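Beta-N-acetylhexosaminidase (Bacteroides fragilis, PDB 4PYS) probably removes terminal beta-linked N-acetylhexosamine residues from glycoconjugates, as a glycoside hydrolase of family 20. Local coordinates at residues Ile124-Met136 and Leu457-Asn469. Numbering follows the deposited sequence. Where two conformers were deposited one is given.
Sequences ITDFPRVKWRSFM and LAEQMWHSGNPEN
Trp462, in the last turn of helix 453-462, meets a carboxylate at its edge and a proline over one face, both from the linker that joins strands 117-126 and 132-138, an instance of a helix end recognised through both its side chains and its carbonyls. With CG anti to the backbone N (chi1 178°), the indole reaches back to the linker and its NE1 donates to Asp126 OD1 at 2.9 Å, in the ring plane but out of the carboxylate plane. Pro128 CB lies over the six-membered ring, 3.9 Å from its centroid, a CH-pi contact. Arg133 comes to the rim of the same ring, its guanidinium plane almost perpendicular to the indole and Arg133 NE 3.7 Å from Trp462 CE3; that guanidinium is held by Val130 O, Lys160 O and a salt bridge to Glu78. Beside it, the extended selenomethionine Met461 lays SE against Arg133 CB and brings CE to 3.5 Å from Ser134 O.

The carbonyls at the helix end are met by Arg129. Its N donates to Trp462 O, while the chain, bent at chi3 (64°), turns NE and NH1 side-on to Gln460 O, at 2.8 and 2.9 Å respectively. Toward solvent the fit relaxes: exposed Phe127 turns its side chain away, and one water lies between Phe127 O and, weakly, Ser464 N, also within bonding distance of Asp126 OD1. The arrangement ties the C-terminal end of a helix of the TIM-barrel catalytic domain to the linker from the N-terminal domain's sheet into the first barrel strand, the domain junction of a family 20 hexosaminidase.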
loop_
_atom_site.group_PDB
_atom_site.type_symbol
_atom_site.label_atom_id
_atom_site.label_comp_id
_atom_site.label_asym_id
_atom_site.label_seq_id
_atom_site.Cartn_x
_atom_site.Cartn_y
_atom_site.Cartn_z
ATOM N N ILE A 124 14.247 -13.798 18.654
ATOM C CA ILE A 124 13.178 -13.700 17.670
ATOM C C ILE A 124 13.803 -13.886 16.298
ATOM O O ILE A 124 14.800 -13.232 15.981
ATOM C CB ILE A 124 12.535 -12.309 17.725
ATOM C CG1 ILE A 124 11.896 -12.071 19.093
ATOM C CG2 ILE A 124 11.488 -12.159 16.628
ATOM C CD1 ILE A 124 11.537 -10.606 19.338
ATOM N N THR A 125 13.241 -14.796 15.506
ATOM C CA THR A 125 13.688 -15.009 14.134
ATOM C C THR A 125 12.462 -14.853 13.265
ATOM O O THR A 125 11.429 -15.493 13.527
ATOM C CB THR A 125 14.256 -16.426 13.943
ATOM O OG1 THR A 125 15.231 -16.686 14.966
ATOM C CG2 THR A 125 14.916 -16.544 12.580
ATOM N N ASP A 126 12.542 -14.013 12.236
ATOM C CA ASP A 126 11.299 -13.553 11.613
ATOM C C ASP A 126 11.532 -13.144 10.150
ATOM O O ASP A 126 12.597 -12.634 9.792
ATOM C CB ASP A 126 10.757 -12.371 12.435
ATOM C CG ASP A 126 9.292 -12.100 12.196
ATOM O OD1 ASP A 126 8.585 -13.003 11.677
ATOM O OD2 ASP A 126 8.844 -10.982 12.570
ATOM N N PHE A 127 10.543 -13.414 9.302
ATOM C CA PHE A 127 10.598 -13.062 7.890
ATOM C C PHE A 127 9.189 -13.183 7.298
ATOM O O PHE A 127 8.360 -13.953 7.823
ATOM C CB PHE A 127 11.586 -13.973 7.134
ATOM C CG PHE A 127 11.463 -15.424 7.485
ATOM C CD1 PHE A 127 10.519 -16.228 6.853
ATOM C CD2 PHE A 127 12.290 -15.984 8.448
ATOM C CE1 PHE A 127 10.411 -17.577 7.174
ATOM C CE2 PHE A 127 12.187 -17.330 8.781
ATOM C CZ PHE A 127 11.246 -18.121 8.144
ATOM N N PRO A 128 8.912 -12.445 6.203
ATOM C CA PRO A 128 7.531 -12.372 5.692
ATOM C C PRO A 128 7.083 -13.572 4.892
ATOM O O PRO A 128 7.873 -14.185 4.146
ATOM C CB PRO A 128 7.562 -11.131 4.781
ATOM C CG PRO A 128 8.999 -11.083 4.290
ATOM C CD PRO A 128 9.803 -11.487 5.509
ATOM N N ARG A 129 5.805 -13.899 5.038
ATOM C CA ARG A 129 5.215 -14.991 4.292
ATOM C C ARG A 129 5.180 -14.704 2.802
ATOM O O ARG A 129 5.481 -15.605 1.989
ATOM C CB ARG A 129 3.797 -15.300 4.799
ATOM C CG ARG A 129 3.220 -16.546 4.171
ATOM C CD ARG A 129 1.775 -16.795 4.616
ATOM N NE ARG A 129 0.877 -15.735 4.157
ATOM C CZ ARG A 129 0.315 -15.712 2.955
ATOM N NH1 ARG A 129 -0.492 -14.720 2.623
ATOM N NH2 ARG A 129 0.569 -16.683 2.080
ATOM N N VAL A 130 4.824 -13.472 2.432
ATOM C CA VAL A 130 4.754 -13.092 1.012
ATOM C C VAL A 130 5.542 -11.827 0.716
ATOM O O VAL A 130 5.764 -11.010 1.605
ATOM C CB VAL A 130 3.297 -12.933 0.496
ATOM C CG1 VAL A 130 2.516 -14.226 0.714
ATOM C CG2 VAL A 130 2.596 -11.750 1.159
ATOM N N LYS A 131 5.927 -11.669 -0.555
ATOM C CA LYS A 131 6.862 -10.616 -0.968
ATOM C C LYS A 131 6.190 -9.272 -1.186
ATOM O O LYS A 131 6.844 -8.220 -1.111
ATOM C CB LYS A 131 7.560 -11.026 -2.275
ATOM C CG LYS A 131 8.374 -12.307 -2.172
ATOM C CD LYS A 131 9.005 -12.660 -3.533
ATOM N N TRP A 132 4.893 -9.296 -1.478
ATOM C CA TRP A 132 4.156 -8.055 -1.710
ATOM C C TRP A 132 3.138 -7.866 -0.597
ATOM O O TRP A 132 2.243 -8.700 -0.429
ATOM C CB TRP A 132 3.416 -8.100 -3.062
ATOM C CG TRP A 132 2.622 -6.838 -3.298
ATOM C CD1 TRP A 132 1.429 -6.488 -2.717
ATOM C CD2 TRP A 132 2.974 -5.756 -4.171
ATOM N NE1 TRP A 132 1.029 -5.255 -3.172
ATOM C CE2 TRP A 132 1.959 -4.788 -4.069
ATOM C CE3 TRP A 132 4.050 -5.519 -5.032
ATOM C CZ2 TRP A 132 1.993 -3.584 -4.792
ATOM C CZ3 TRP A 132 4.084 -4.325 -5.744
ATOM C CH2 TRP A 132 3.064 -3.376 -5.618
ATOM N N ARG A 133 3.272 -6.774 0.155
ATOM C CA ARG A 133 2.407 -6.488 1.309
ATOM C C ARG A 133 2.089 -5.000 1.263
ATOM O O ARG A 133 2.941 -4.178 1.624
ATOM C CB ARG A 133 3.142 -6.850 2.620
ATOM C CG ARG A 133 3.623 -8.326 2.644
ATOM C CD ARG A 133 4.355 -8.727 3.938
ATOM N NE ARG A 133 5.435 -7.789 4.243
ATOM C CZ ARG A 133 6.616 -7.754 3.628
ATOM N NH1 ARG A 133 6.916 -8.613 2.644
ATOM N NH2 ARG A 133 7.514 -6.836 3.999
ATOM N N SER A 134 0.889 -4.630 0.798
ATOM C CA SER A 134 0.625 -3.199 0.542
ATOM C C SER A 134 -0.649 -2.675 1.174
ATOM O O SER A 134 -1.579 -3.434 1.472
ATOM C CB SER A 134 0.561 -2.889 -0.962
ATOM O OG SER A 134 -0.562 -3.521 -1.554
ATOM N N PHE A 135 -0.669 -1.355 1.364
ATOM C CA PHE A 135 -1.872 -0.642 1.775
ATOM C C PHE A 135 -2.070 0.462 0.755
ATOM O O PHE A 135 -1.117 1.158 0.413
ATOM C CB PHE A 135 -1.692 -0.002 3.149
ATOM C CG PHE A 135 -2.818 0.922 3.528
ATOM C CD1 PHE A 135 -4.074 0.408 3.811
ATOM C CD2 PHE A 135 -2.624 2.297 3.591
ATOM C CE1 PHE A 135 -5.130 1.244 4.174
ATOM C CE2 PHE A 135 -3.686 3.153 3.948
ATOM C CZ PHE A 135 -4.935 2.621 4.229
HETATM N N MSE A 136 -3.298 0.604 0.266
HETATM C CA MSE A 136 -3.633 1.662 -0.688
HETATM C C MSE A 136 -4.529 2.720 -0.066
HETATM O O MSE A 136 -5.510 2.393 0.610
HETATM C CB MSE A 136 -4.376 1.077 -1.889
HETATM C CG MSE A 136 -4.563 2.112 -3.011
HETATM SE SE MSE A 136 -6.169 1.809 -4.056
HETATM C CE MSE A 136 -7.430 2.678 -2.870
ATOM N N LEU A 457 -5.308 -8.361 8.123
ATOM C CA LEU A 457 -4.645 -8.354 6.815
ATOM C C LEU A 457 -3.130 -8.375 6.974
ATOM O O LEU A 457 -2.443 -9.138 6.286
ATOM C CB LEU A 457 -5.103 -7.142 5.985
ATOM C CG LEU A 457 -6.585 -7.213 5.607
ATOM C CD1 LEU A 457 -7.077 -5.907 4.977
ATOM C CD2 LEU A 457 -6.847 -8.403 4.683
ATOM N N ALA A 458 -2.595 -7.566 7.883
ATOM C CA ALA A 458 -1.145 -7.568 8.136
ATOM C C ALA A 458 -0.662 -8.912 8.629
ATOM O O ALA A 458 0.429 -9.354 8.280
ATOM C CB ALA A 458 -0.764 -6.479 9.138
ATOM N N GLU A 459 -1.470 -9.570 9.453
ATOM C CA GLU A 459 -1.108 -10.902 9.960
ATOM C C GLU A 459 -1.053 -11.906 8.805
ATOM O O GLU A 459 -0.126 -12.723 8.699
ATOM C CB GLU A 459 -2.154 -11.337 10.997
ATOM C CG GLU A 459 -1.859 -12.661 11.684
ATOM C CD GLU A 459 -0.849 -12.531 12.806
ATOM O OE1 GLU A 459 -0.291 -11.431 12.985
ATOM O OE2 GLU A 459 -0.606 -13.530 13.514
ATOM N N GLN A 460 -2.049 -11.852 7.931
ATOM C CA GLN A 460 -2.094 -12.764 6.783
ATOM C C GLN A 460 -0.935 -12.516 5.824
ATOM O O GLN A 460 -0.397 -13.456 5.230
ATOM C CB GLN A 460 -3.445 -12.598 6.072
ATOM C CG GLN A 460 -4.585 -13.252 6.879
ATOM C CD GLN A 460 -5.960 -12.928 6.344
ATOM O OE1 GLN A 460 -6.128 -12.046 5.507
ATOM N NE2 GLN A 460 -6.961 -13.639 6.840
HETATM N N MSE A 461 -0.537 -11.252 5.692
HETATM C CA MSE A 461 0.584 -10.916 4.806
HETATM C C MSE A 461 1.915 -11.379 5.367
HETATM O O MSE A 461 2.768 -11.878 4.634
HETATM C CB MSE A 461 0.655 -9.403 4.630
HETATM C CG MSE A 461 -0.481 -8.809 3.786
HETATM SE SE MSE A 461 -0.429 -6.883 3.956
HETATM C CE MSE A 461 -2.117 -6.479 3.033
ATOM N N TRP A 462 2.119 -11.169 6.662
ATOM C CA TRP A 462 3.453 -11.391 7.237
ATOM C C TRP A 462 3.655 -12.760 7.895
ATOM O O TRP A 462 4.639 -13.461 7.624
ATOM C CB TRP A 462 3.787 -10.273 8.256
ATOM C CG TRP A 462 5.132 -10.524 8.892
ATOM C CD1 TRP A 462 5.404 -11.355 9.952
ATOM C CD2 TRP A 462 6.379 -9.965 8.490
ATOM N NE1 TRP A 462 6.758 -11.347 10.220
ATOM C CE2 TRP A 462 7.377 -10.490 9.337
ATOM C CE3 TRP A 462 6.755 -9.054 7.492
ATOM C CZ2 TRP A 462 8.728 -10.143 9.220
ATOM C CZ3 TRP A 462 8.096 -8.703 7.377
ATOM C CH2 TRP A 462 9.072 -9.248 8.234
ATOM N N HIS A 463 2.740 -13.131 8.783
ATOM C CA HIS A 463 2.928 -14.324 9.618
ATOM C C HIS A 463 2.948 -15.598 8.771
ATOM O O HIS A 463 2.177 -15.731 7.816
ATOM C CB HIS A 463 1.801 -14.387 10.663
ATOM C CG HIS A 463 1.859 -15.594 11.558
ATOM N ND1 HIS A 463 0.765 -16.405 11.768
ATOM C CD2 HIS A 463 2.863 -16.116 12.303
ATOM C CE1 HIS A 463 1.091 -17.381 12.600
ATOM N NE2 HIS A 463 2.360 -17.231 12.940
ATOM N N SER A 464 3.846 -16.512 9.110
ATOM C CA SER A 464 3.923 -17.831 8.485
ATOM C C SER A 464 2.566 -18.534 8.587
ATOM O O SER A 464 1.782 -18.254 9.501
ATOM C CB SER A 464 4.997 -18.681 9.175
ATOM O OG SER A 464 6.240 -17.988 9.292
ATOM N N GLY A 465 2.296 -19.460 7.670
ATOM C CA GLY A 465 1.037 -20.189 7.697
ATOM C C GLY A 465 1.024 -21.274 8.763
ATOM O O GLY A 465 0.931 -22.461 8.434
ATOM N N ASN A 466 1.171 -20.861 10.026
ATOM C CA ASN A 466 1.105 -21.752 11.189
ATOM C C ASN A 466 -0.238 -21.543 11.876
ATOM O O ASN A 466 -0.841 -20.487 11.741
ATOM C CB ASN A 466 2.205 -21.419 12.209
ATOM C CG ASN A 466 3.592 -21.667 11.685
ATOM O OD1 ASN A 466 3.811 -22.543 10.852
ATOM N ND2 ASN A 466 4.554 -20.896 12.189
ATOM N N PRO A 467 -0.710 -22.555 12.615
ATOM C CA PRO A 467 -2.027 -22.425 13.244
ATOM C C PRO A 467 -2.132 -21.243 14.214
ATOM O O PRO A 467 -1.244 -21.023 15.043
ATOM C CB PRO A 467 -2.170 -23.744 14.002
ATOM C CG PRO A 467 -1.383 -24.724 13.201
ATOM C CD PRO A 467 -0.179 -23.925 12.710
ATOM N N GLU A 468 -3.228 -20.504 14.091
ATOM C CA GLU A 468 -3.576 -19.420 14.997
ATOM C C GLU A 468 -5.065 -19.161 14.824
ATOM O O GLU A 468 -5.488 -18.626 13.794
ATOM C CB GLU A 468 -2.789 -18.154 14.655
ATOM C CG GLU A 468 -3.098 -16.999 15.618
ATOM C CD GLU A 468 -2.442 -15.701 15.193
ATOM O OE1 GLU A 468 -1.897 -15.651 14.066
ATOM O OE2 GLU A 468 -2.490 -14.727 15.971
ATOM N N ASN A 469 -5.874 -19.535 15.809
ATOM C CA ASN A 469 -7.317 -19.397 15.626
ATOM C C ASN A 469 -7.779 -17.973 15.925
ATOM O O ASN A 469 -6.978 -17.130 16.359
ATOM C CB ASN A 469 -8.108 -20.458 16.416
ATOM C CG ASN A 469 -7.853 -20.394 17.911
ATOM O OD1 ASN A 469 -7.697 -19.315 18.477
ATOM N ND2 ASN A 469 -7.804 -21.551 18.558
HETATM O O HOH W 1 6.383 -14.649 10.243
HETATM O O HOH W 2 6.738 -16.154 7.204
#